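Local coordinates for RagA protein (Porphyromonas gingivalis, PDB 6SLN) that probably imports peptides across the outer membrane as a TonB-dependent receptor, with a plug domain held in a beta barrel, at residues A[504-509]-A[516-521]; A[572-577]-A[588-593]; A[872-877]-A[978-983]. One frame throughout, in Å; residues are numbered along the deposited sequence.

Interaction 1. Residues A[504-509]-A[516-521]; sequences TAEYKF and DLTALM
Thr-504 opens the contact by placing its CA-H against the carbonyl oxygen of Met-521. The same oxygen is the acceptor for the backbone N of the next residue, with Ala-505 N 2.7 Å from Met-521 O. Ala-505 O in turn takes the N-H of Met-521, which closes a hydrogen-bonded pair. Glu-506 faces Leu-520 in a non-hydrogen-bonded pair, with Glu-506 CA 4.1 Å from Leu-520 CA. The Glu-506 side chain runs out with CG anti to its backbone N (chi1 -177°), which lays Glu-506 CG 4.0 Å from Thr-518 CG2. Its OE2 comes near Leu-520 CD1. OE1 is modelled in a salt bridge with Lys-508 NZ on the same strand, though too short to be trusted in detail.

Tyr-507 pairs with Ala-519 through two backbone bonds. Tyr-507 N lies 2.7 Å from Ala-519 O, while the tyrosine ring leads away from the partner strand. Lys-508 lies alongside Thr-518, and both point the same way. Lys-508 CG rests against Thr-518, near both OG1 and CG2, and is 3.7 Å from Thr-518 CG2. Bends farther along the lysine chain then carry NZ back toward Glu-506. Phe-509 ends the run. Its CG stands between the backbone N and the carbonyl carbon (chi1 71°), and the ring lies alongside Leu-517, meeting CD2 obliquely. The apolar contact is between Phe-509 CE1 and Leu-517 CD2, 3.5 Å apart.

Ala-505, Tyr-507, Phe-509, Leu-517, Ala-519 and Met-521 share one face; a bound phospholipid lies about 7 Å from the side chain of Ala-505. Glu-506, Lys-508, Thr-518 and Leu-520 share the other. The strands run 170° apart in direction. This is an antiparallel beta hairpin of the transmembrane barrel of a TonB-dependent receptor.

Interaction 2. Residues A[572-577]-A[588-593]; sequences FFSRFN and FSVRND
Arg-591 lays one face of its guanidinium against Phe-573 CB, with Phe-573 CB 3.6 Å from Arg-591 NH2. The phenyl ring and the guanidinium are nearly parallel, 9° apart, but NH2 meets the ring obliquely. Closer to the backbone, Phe-573 CB also touches Arg-591 CB. Polar bonds also fix the arginine. Asp-593 lies in plane at the guanidinium edge; Arg-591 NH1 donates to Asp-593 OD2 at 3.0 Å, on its syn lone pair, within a salt bridge. Arg-591 NE bonds to Ser-193 O, in the plug-domain region.

Ser-574 OG, turned between the backbone N and the carbonyl carbon (chi1 62°), donates to Val-590 O at 2.7 Å, tilted from the carbonyl plane. Ser-574 N donates to the same oxygen, but this bond is bent. The return bond from Val-590 N to Ser-574 O is weak, and the backbone pairing here is loose.

Phe-576 and Phe-588 lie side by side, with Phe-576 CD2 4.0 Å from Phe-588 CD2. Phe-588 O sits at the edge of the Phe-576 ring and accepts from Phe-576 N. On the face of Phe-576 and Phe-588, Phe-572 touches a bound detergent.

Strands 561-580 and 584-595 form an antiparallel hairpin of the barrel. Strand 515-540 flanks the first, strand 604-614 flanks the second, and Ile-194 of a loop packs on Phe-573 and Arg-575.

Interaction 3. Residues A[872-877]-A[978-983]; sequences INNDRY and VGKNQY
The chi1 of Asp-875 (-85°) sets CG anti to the carbonyl carbon and swings the carboxylate toward the backbone N of Asn-981. Asp-875 OD1 accepts from Asn-981 N at 3.1 Å, met on the syn side but 29° out of the carboxylate plane. Tyr-385 OH gives OD1 a second partner. A water donates to Asp-875 OD2 and accepts from Gln-982 N. One carboxylate thus holds two successive backbone N-H groups, one directly and one through water.

Val-978 turns CG2 anti to its backbone N, beside the carbonyl carbon. Val-978 CG2 lies 3.3 Å from Asn-874 CB. Asn-874 and Lys-980 point the same way side by side, with Asn-874 CB 3.5 Å from Lys-980 CB. The polar ends of both reach the bound peptide: Asn-874 ND2 bonds to its backbone, and Lys-980 NZ bonds to its backbone and to a polar side chain.

Two backbone bonds tie the segments in parallel. Gly-979 N donates to Ile-872 O at 2.8 Å, and Asn-874 N donates to Gly-979 O at 2.9 Å. Between them the chain turns from strand into helix. Asn-873 is its N-cap, with OD1 accepting weakly from Arg-876 N, and its ND2 is held by Glu-922.

Ile-872 and Val-978 form the first parallel bridge, and Asn-873 and Gly-979 the second. This short parallel pairing joins the end of a barrel strand to strand 978-979 and the loop after it, and together they form part of the wall of the peptide-binding site.

Interactions 1 and 2 are neighbouring hairpins of the barrel wall. Their centres are 12 Å apart, and strands 515-540 and 561-580 join them: Thr-518 N meets Asn-577 O, and Ala-519 CB packs on Phe-576 CE1. Interaction 1 lies at the surface. Interaction 2 is partly buried, and its arginine face reaches the plug region. Interaction 3 is fully buried, about 47 Å from interaction 2 between centres and across the chain's centre. The first two rest on antiparallel backbone bonds, with largely apolar faces near bound lipid and detergent. Interaction 3 uses a short parallel bridge, a carboxylate, a water and side chains that hold the peptide.

Interaction 1. Residues A[504-509]-A[516-521]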
loop_
_atom_site.group_PDB
_atom_site.type_symbol
_atom_site.label_atom_id
_atom_site.label_comp_id
_atom_site.label_asym_id
_atom_site.label_seq_id
_atom_site.Cartn_x
_atom_site.Cartn_y
_atom_site.Cartn_z
ATOM N N THR A 504 -28.796 24.057 -14.035
ATOM C CA THR A 504 -30.154 24.109 -14.550
ATOM C C THR A 504 -30.640 25.541 -14.653
ATOM O O THR A 504 -30.374 26.367 -13.779
ATOM C CB THR A 504 -31.136 23.327 -13.660
ATOM O OG1 THR A 504 -31.150 23.893 -12.341
ATOM C CG2 THR A 504 -30.744 21.858 -13.591
ATOM N N ALA A 505 -31.391 25.806 -15.712
ATOM C CA ALA A 505 -32.060 27.081 -15.914
ATOM C C ALA A 505 -33.551 26.799 -15.973
ATOM O O ALA A 505 -33.992 25.953 -16.759
ATOM C CB ALA A 505 -31.575 27.760 -17.191
ATOM N N GLU A 506 -34.317 27.466 -15.113
ATOM C CA GLU A 506 -35.756 27.269 -15.033
ATOM C C GLU A 506 -36.435 28.606 -15.268
ATOM O O GLU A 506 -36.101 29.599 -14.613
ATOM C CB GLU A 506 -36.189 26.687 -13.676
ATOM C CG GLU A 506 -37.687 26.402 -13.591
ATOM C CD GLU A 506 -38.160 26.060 -12.189
ATOM O OE1 GLU A 506 -38.295 26.992 -11.365
ATOM O OE2 GLU A 506 -38.406 24.863 -11.918
ATOM N N TYR A 507 -37.379 28.628 -16.202
ATOM C CA TYR A 507 -38.163 29.816 -16.488
ATOM C C TYR A 507 -39.630 29.484 -16.278
ATOM O O TYR A 507 -40.174 28.610 -16.960
ATOM C CB TYR A 507 -37.911 30.307 -17.910
ATOM C CG TYR A 507 -38.504 31.661 -18.182
ATOM C CD1 TYR A 507 -38.435 32.665 -17.230
ATOM C CD2 TYR A 507 -39.148 31.936 -19.389
ATOM C CE1 TYR A 507 -38.984 33.905 -17.471
ATOM C CE2 TYR A 507 -39.696 33.170 -19.633
ATOM C CZ TYR A 507 -39.611 34.150 -18.667
ATOM O OH TYR A 507 -40.151 35.389 -18.886
ATOM N N LYS A 508 -40.246 30.145 -15.303
ATOM C CA LYS A 508 -41.680 30.096 -15.067
ATOM C C LYS A 508 -42.271 31.418 -15.531
ATOM O O LYS A 508 -41.755 32.486 -15.183
ATOM C CB LYS A 508 -41.998 29.891 -13.583
ATOM C CG LYS A 508 -41.676 28.519 -13.027
ATOM C CD LYS A 508 -42.202 28.360 -11.600
ATOM C CE LYS A 508 -41.202 28.878 -10.567
ATOM N NZ LYS A 508 -40.178 27.854 -10.194
ATOM N N PHE A 509 -43.344 31.357 -16.306
ATOM C CA PHE A 509 -44.038 32.580 -16.659
ATOM C C PHE A 509 -45.519 32.282 -16.824
ATOM O O PHE A 509 -45.895 31.252 -17.392
ATOM C CB PHE A 509 -43.456 33.205 -17.932
ATOM C CG PHE A 509 -43.762 32.439 -19.194
ATOM C CD1 PHE A 509 -42.966 31.371 -19.585
ATOM C CD2 PHE A 509 -44.832 32.802 -20.002
ATOM C CE1 PHE A 509 -43.242 30.670 -20.755
ATOM C CE2 PHE A 509 -45.108 32.106 -21.166
ATOM C CZ PHE A 509 -44.309 31.035 -21.539
ATOM N N ASP A 516 -50.258 28.723 -17.153
ATOM C CA ASP A 516 -48.923 28.791 -16.571
ATOM C C ASP A 516 -48.029 27.797 -17.288
ATOM O O ASP A 516 -48.371 26.618 -17.399
ATOM C CB ASP A 516 -48.944 28.483 -15.072
ATOM C CG ASP A 516 -49.720 29.509 -14.276
ATOM O OD1 ASP A 516 -50.779 29.151 -13.706
ATOM O OD2 ASP A 516 -49.265 30.675 -14.225
ATOM N N LEU A 517 -46.896 28.266 -17.781
ATOM C CA LEU A 517 -45.911 27.382 -18.375
ATOM C C LEU A 517 -44.616 27.469 -17.579
ATOM O O LEU A 517 -44.234 28.542 -17.100
ATOM C CB LEU A 517 -45.670 27.719 -19.848
ATOM C CG LEU A 517 -44.713 26.765 -20.567
ATOM C CD1 LEU A 517 -45.418 25.459 -20.910
ATOM C CD2 LEU A 517 -44.118 27.406 -21.817
ATOM N N THR A 518 -43.961 26.326 -17.414
ATOM C CA THR A 518 -42.665 26.247 -16.765
ATOM C C THR A 518 -41.729 25.467 -17.673
ATOM O O THR A 518 -42.073 24.373 -18.134
ATOM C CB THR A 518 -42.762 25.574 -15.392
ATOM O OG1 THR A 518 -43.530 26.403 -14.512
ATOM C CG2 THR A 518 -41.376 25.353 -14.820
ATOM N N ALA A 519 -40.566 26.043 -17.948
ATOM C CA ALA A 519 -39.552 25.391 -18.753
ATOM C C ALA A 519 -38.279 25.304 -17.940
ATOM O O ALA A 519 -37.965 26.210 -17.162
ATOM C CB ALA A 519 -39.277 26.139 -20.056
ATOM N N LEU A 520 -37.557 24.201 -18.130
ATOM C CA LEU A 520 -36.328 23.938 -17.396
ATOM C C LEU A 520 -35.363 23.208 -18.318
ATOM O O LEU A 520 -35.628 22.068 -18.709
ATOM C CB LEU A 520 -36.616 23.115 -16.150
ATOM C CG LEU A 520 -35.469 22.858 -15.169
ATOM C CD1 LEU A 520 -36.049 22.613 -13.802
ATOM C CD2 LEU A 520 -34.615 21.671 -15.583
ATOM N N MET A 521 -34.249 23.854 -18.649
ATOM C CA MET A 521 -33.109 23.194 -19.268
ATOM C C MET A 521 -32.064 22.879 -18.200
ATOM O O MET A 521 -31.897 23.629 -17.233
ATOM C CB MET A 521 -32.495 24.069 -20.362
ATOM C CG MET A 521 -33.474 24.496 -21.432
ATOM S SD MET A 521 -33.552 23.286 -22.761
ATOM C CE MET A 521 -32.568 24.092 -24.028
#

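Interaction 2. Residues A[572-577]-A[588-593]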
loop_
_atom_site.group_PDB
_atom_site.type_symbol
_atom_site.label_atom_id
_atom_site.label_comp_id
_atom_site.label_asym_id
_atom_site.label_seq_id
_atom_site.Cartn_x
_atom_site.Cartn_y
_atom_site.Cartn_z
ATOM N N PHE A 572 -27.792 15.931 -20.660
ATOM C CA PHE A 572 -28.497 17.161 -20.989
ATOM C C PHE A 572 -29.974 16.850 -20.923
ATOM O O PHE A 572 -30.419 15.851 -21.500
ATOM C CB PHE A 572 -28.111 17.683 -22.368
ATOM C CG PHE A 572 -26.637 17.948 -22.521
ATOM C CD1 PHE A 572 -26.065 19.078 -21.973
ATOM C CD2 PHE A 572 -25.826 17.065 -23.214
ATOM C CE1 PHE A 572 -24.709 19.326 -22.108
ATOM C CE2 PHE A 572 -24.474 17.303 -23.352
ATOM C CZ PHE A 572 -23.912 18.438 -22.791
ATOM N N PHE A 573 -30.728 17.657 -20.181
ATOM C CA PHE A 573 -32.112 17.284 -19.932
ATOM C C PHE A 573 -33.013 18.507 -19.911
ATOM O O PHE A 573 -32.568 19.645 -19.754
ATOM C CB PHE A 573 -32.266 16.489 -18.635
ATOM C CG PHE A 573 -31.784 17.198 -17.387
ATOM C CD1 PHE A 573 -30.451 17.126 -16.997
ATOM C CD2 PHE A 573 -32.684 17.874 -16.554
ATOM C CE1 PHE A 573 -30.017 17.746 -15.818
ATOM C CE2 PHE A 573 -32.254 18.503 -15.364
ATOM C CZ PHE A 573 -30.928 18.436 -14.999
ATOM N N SER A 574 -34.301 18.240 -20.072
ATOM C CA SER A 574 -35.312 19.276 -20.094
ATOM C C SER A 574 -36.585 18.756 -19.441
ATOM O O SER A 574 -36.882 17.554 -19.458
ATOM C CB SER A 574 -35.621 19.710 -21.526
ATOM O OG SER A 574 -36.131 18.599 -22.229
ATOM N N ARG A 575 -37.352 19.693 -18.902
ATOM C CA ARG A 575 -38.630 19.357 -18.303
ATOM C C ARG A 575 -39.536 20.570 -18.444
ATOM O O ARG A 575 -39.123 21.693 -18.134
ATOM C CB ARG A 575 -38.465 18.974 -16.834
ATOM C CG ARG A 575 -39.768 18.610 -16.160
ATOM C CD ARG A 575 -39.904 19.302 -14.822
ATOM N NE ARG A 575 -39.098 18.663 -13.784
ATOM C CZ ARG A 575 -38.789 19.243 -12.629
ATOM N NH1 ARG A 575 -39.215 20.472 -12.369
ATOM N NH2 ARG A 575 -38.059 18.600 -11.730
ATOM N N PHE A 576 -40.762 20.338 -18.919
ATOM C CA PHE A 576 -41.727 21.392 -19.199
ATOM C C PHE A 576 -43.026 21.093 -18.473
ATOM O O PHE A 576 -43.457 19.938 -18.412
ATOM C CB PHE A 576 -41.974 21.510 -20.692
ATOM C CG PHE A 576 -40.756 21.866 -21.461
ATOM C CD1 PHE A 576 -40.427 23.192 -21.676
ATOM C CD2 PHE A 576 -39.921 20.880 -21.950
ATOM C CE1 PHE A 576 -39.294 23.532 -22.385
ATOM C CE2 PHE A 576 -38.774 21.211 -22.654
ATOM C CZ PHE A 576 -38.465 22.542 -22.875
ATOM N N ASN A 577 -43.649 22.144 -17.934
ATOM C CA ASN A 577 -44.844 22.024 -17.101
ATOM C C ASN A 577 -45.865 23.062 -17.541
ATOM O O ASN A 577 -45.637 24.267 -17.395
ATOM C CB ASN A 577 -44.504 22.200 -15.623
ATOM C CG ASN A 577 -43.245 21.471 -15.234
ATOM O OD1 ASN A 577 -43.188 20.245 -15.302
ATOM N ND2 ASN A 577 -42.220 22.220 -14.828
ATOM N N PHE A 588 -43.791 17.261 -19.749
ATOM C CA PHE A 588 -43.132 16.733 -20.928
ATOM C C PHE A 588 -41.637 16.840 -20.669
ATOM O O PHE A 588 -41.166 17.881 -20.206
ATOM C CB PHE A 588 -43.566 17.512 -22.173
ATOM C CG PHE A 588 -42.717 17.256 -23.369
ATOM C CD1 PHE A 588 -42.530 15.960 -23.836
ATOM C CD2 PHE A 588 -42.096 18.304 -24.032
ATOM C CE1 PHE A 588 -41.735 15.707 -24.947
ATOM C CE2 PHE A 588 -41.302 18.061 -25.142
ATOM C CZ PHE A 588 -41.123 16.756 -25.601
ATOM N N SER A 589 -40.903 15.765 -20.924
ATOM C CA SER A 589 -39.479 15.720 -20.645
ATOM C C SER A 589 -38.757 15.074 -21.821
ATOM O O SER A 589 -39.252 14.099 -22.393
ATOM C CB SER A 589 -39.205 14.941 -19.356
ATOM O OG SER A 589 -39.026 13.552 -19.603
ATOM N N VAL A 590 -37.613 15.640 -22.207
ATOM C CA VAL A 590 -36.671 14.965 -23.092
ATOM C C VAL A 590 -35.276 15.175 -22.521
ATOM O O VAL A 590 -34.987 16.198 -21.895
ATOM C CB VAL A 590 -36.761 15.443 -24.566
ATOM C CG1 VAL A 590 -36.373 16.885 -24.693
ATOM C CG2 VAL A 590 -35.885 14.576 -25.469
ATOM N N ARG A 591 -34.412 14.184 -22.719
ATOM C CA ARG A 591 -33.081 14.215 -22.136
ATOM C C ARG A 591 -32.175 13.325 -22.970
ATOM O O ARG A 591 -32.641 12.441 -23.695
ATOM C CB ARG A 591 -33.104 13.733 -20.689
ATOM C CG ARG A 591 -33.387 12.240 -20.629
ATOM C CD ARG A 591 -32.780 11.585 -19.417
ATOM N NE ARG A 591 -32.852 12.487 -18.285
ATOM C CZ ARG A 591 -31.824 12.752 -17.507
ATOM N NH1 ARG A 591 -30.669 12.157 -17.748
ATOM N NH2 ARG A 591 -31.963 13.596 -16.496
ATOM N N ASN A 592 -30.870 13.564 -22.855
ATOM C CA ASN A 592 -29.888 12.733 -23.525
ATOM C C ASN A 592 -28.797 12.379 -22.535
ATOM O O ASN A 592 -28.354 13.232 -21.760
ATOM C CB ASN A 592 -29.283 13.435 -24.736
ATOM C CG ASN A 592 -28.108 12.679 -25.317
ATOM O OD1 ASN A 592 -26.976 12.857 -24.886
ATOM N ND2 ASN A 592 -28.375 11.821 -26.286
ATOM N N ASP A 593 -28.362 11.120 -22.580
ATOM C CA ASP A 593 -27.402 10.562 -21.633
ATOM C C ASP A 593 -26.303 9.837 -22.391
ATOM O O ASP A 593 -26.583 9.058 -23.310
ATOM C CB ASP A 593 -28.073 9.578 -20.664
ATOM C CG ASP A 593 -29.009 10.256 -19.703
ATOM O OD1 ASP A 593 -28.609 11.305 -19.167
ATOM O OD2 ASP A 593 -30.132 9.749 -19.480
#

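Interaction 3. Residues A[872-877]-A[978-983]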
loop_
_atom_site.group_PDB
_atom_site.type_symbol
_atom_site.label_atom_id
_atom_site.label_comp_id
_atom_site.label_asym_id
_atom_site.label_seq_id
_atom_site.Cartn_x
_atom_site.Cartn_y
_atom_site.Cartn_z
ATOM N N ILE A 872 -35.102 -21.975 -1.519
ATOM C CA ILE A 872 -34.569 -23.308 -1.283
ATOM C C ILE A 872 -33.782 -23.255 0.018
ATOM O O ILE A 872 -32.873 -22.435 0.169
ATOM C CB ILE A 872 -33.691 -23.774 -2.454
ATOM C CG1 ILE A 872 -34.509 -23.766 -3.735
ATOM C CG2 ILE A 872 -33.078 -25.147 -2.179
ATOM C CD1 ILE A 872 -33.681 -23.758 -4.959
ATOM N N ASN A 873 -34.157 -24.106 0.971
ATOM C CA ASN A 873 -33.484 -24.174 2.257
ATOM C C ASN A 873 -32.310 -25.126 2.124
ATOM O O ASN A 873 -32.390 -26.306 2.459
ATOM C CB ASN A 873 -34.432 -24.617 3.355
ATOM C CG ASN A 873 -33.847 -24.393 4.731
ATOM O OD1 ASN A 873 -32.626 -24.331 4.878
ATOM N ND2 ASN A 873 -34.711 -24.245 5.742
ATOM N N ASN A 874 -31.187 -24.580 1.667
ATOM C CA ASN A 874 -29.988 -25.382 1.499
ATOM C C ASN A 874 -29.586 -26.076 2.789
ATOM O O ASN A 874 -29.078 -27.202 2.738
ATOM C CB ASN A 874 -28.858 -24.497 1.003
ATOM C CG ASN A 874 -27.923 -25.200 0.068
ATOM O OD1 ASN A 874 -27.334 -24.564 -0.789
ATOM N ND2 ASN A 874 -27.765 -26.498 0.220
ATOM N N ASP A 875 -29.781 -25.415 3.940
ATOM C CA ASP A 875 -29.430 -26.020 5.231
ATOM C C ASP A 875 -30.079 -27.388 5.371
ATOM O O ASP A 875 -29.433 -28.363 5.786
ATOM C CB ASP A 875 -29.878 -25.134 6.396
ATOM C CG ASP A 875 -28.870 -24.057 6.758
ATOM O OD1 ASP A 875 -27.895 -23.853 6.007
ATOM O OD2 ASP A 875 -29.078 -23.394 7.800
ATOM N N ARG A 876 -31.363 -27.480 5.017
ATOM C CA ARG A 876 -32.057 -28.748 5.156
ATOM C C ARG A 876 -31.483 -29.823 4.241
ATOM O O ARG A 876 -31.722 -31.007 4.492
ATOM C CB ARG A 876 -33.568 -28.562 4.940
ATOM C CG ARG A 876 -34.230 -27.764 6.073
ATOM C CD ARG A 876 -35.747 -27.701 6.028
ATOM N NE ARG A 876 -36.311 -28.920 5.471
ATOM C CZ ARG A 876 -36.953 -28.965 4.306
ATOM N NH1 ARG A 876 -37.105 -27.852 3.599
ATOM N NH2 ARG A 876 -37.428 -30.112 3.836
ATOM N N TYR A 877 -30.687 -29.464 3.234
ATOM C CA TYR A 877 -30.009 -30.503 2.465
ATOM C C TYR A 877 -28.979 -31.229 3.316
ATOM O O TYR A 877 -28.638 -32.381 3.020
ATOM C CB TYR A 877 -29.347 -29.921 1.198
ATOM C CG TYR A 877 -28.510 -30.921 0.424
ATOM C CD1 TYR A 877 -27.153 -31.080 0.677
ATOM C CD2 TYR A 877 -29.074 -31.704 -0.555
ATOM C CE1 TYR A 877 -26.392 -32.003 -0.027
ATOM C CE2 TYR A 877 -28.321 -32.620 -1.272
ATOM C CZ TYR A 877 -26.987 -32.770 -1.002
ATOM O OH TYR A 877 -26.254 -33.688 -1.721
ATOM N N VAL A 978 -31.885 -19.242 -2.578
ATOM C CA VAL A 978 -31.474 -20.208 -1.569
ATOM C C VAL A 978 -31.161 -19.459 -0.289
ATOM O O VAL A 978 -30.459 -18.445 -0.304
ATOM C CB VAL A 978 -30.265 -21.045 -2.027
ATOM C CG1 VAL A 978 -29.112 -20.150 -2.403
ATOM C CG2 VAL A 978 -29.861 -21.997 -0.940
ATOM N N GLY A 979 -31.754 -19.935 0.822
ATOM C CA GLY A 979 -31.280 -19.598 2.151
ATOM C C GLY A 979 -30.241 -20.623 2.544
ATOM O O GLY A 979 -30.469 -21.827 2.421
ATOM N N LYS A 980 -29.067 -20.151 2.957
ATOM C CA LYS A 980 -28.003 -21.069 3.336
ATOM C C LYS A 980 -27.058 -20.371 4.300
ATOM O O LYS A 980 -26.644 -19.237 4.041
ATOM C CB LYS A 980 -27.247 -21.568 2.102
ATOM C CG LYS A 980 -26.793 -20.457 1.175
ATOM C CD LYS A 980 -25.731 -20.924 0.198
ATOM C CE LYS A 980 -25.186 -19.729 -0.617
ATOM N NZ LYS A 980 -24.639 -20.107 -1.972
ATOM N N ASN A 981 -26.709 -21.065 5.389
ATOM C CA ASN A 981 -25.939 -20.525 6.503
ATOM C C ASN A 981 -26.235 -19.044 6.725
ATOM O O ASN A 981 -25.341 -18.192 6.610
ATOM C CB ASN A 981 -24.436 -20.753 6.299
ATOM C CG ASN A 981 -23.623 -20.401 7.553
ATOM O OD1 ASN A 981 -24.075 -20.612 8.685
ATOM N ND2 ASN A 981 -22.440 -19.844 7.353
ATOM N N GLN A 982 -27.485 -18.728 7.041
ATOM C CA GLN A 982 -27.888 -17.338 7.154
ATOM C C GLN A 982 -27.225 -16.660 8.346
ATOM O O GLN A 982 -27.069 -17.253 9.417
ATOM C CB GLN A 982 -29.404 -17.235 7.281
ATOM C CG GLN A 982 -30.170 -18.012 6.235
ATOM C CD GLN A 982 -31.643 -18.119 6.598
ATOM O OE1 GLN A 982 -31.992 -18.491 7.724
ATOM N NE2 GLN A 982 -32.515 -17.783 5.652
ATOM N N TYR A 983 -26.797 -15.420 8.133
ATOM C CA TYR A 983 -26.615 -14.476 9.226
ATOM C C TYR A 983 -27.992 -13.854 9.433
ATOM O O TYR A 983 -28.371 -12.937 8.699
ATOM C CB TYR A 983 -25.540 -13.427 8.891
ATOM C CG TYR A 983 -25.044 -12.633 10.086
ATOM C CD1 TYR A 983 -25.935 -12.156 11.053
ATOM C CD2 TYR A 983 -23.694 -12.364 10.251
ATOM C CE1 TYR A 983 -25.497 -11.434 12.150
ATOM C CE2 TYR A 983 -23.237 -11.645 11.367
ATOM C CZ TYR A 983 -24.149 -11.181 12.317
ATOM O OH TYR A 983 -23.729 -10.463 13.426
HETATM O O HOH W 1 -29.074 -20.869 7.983
#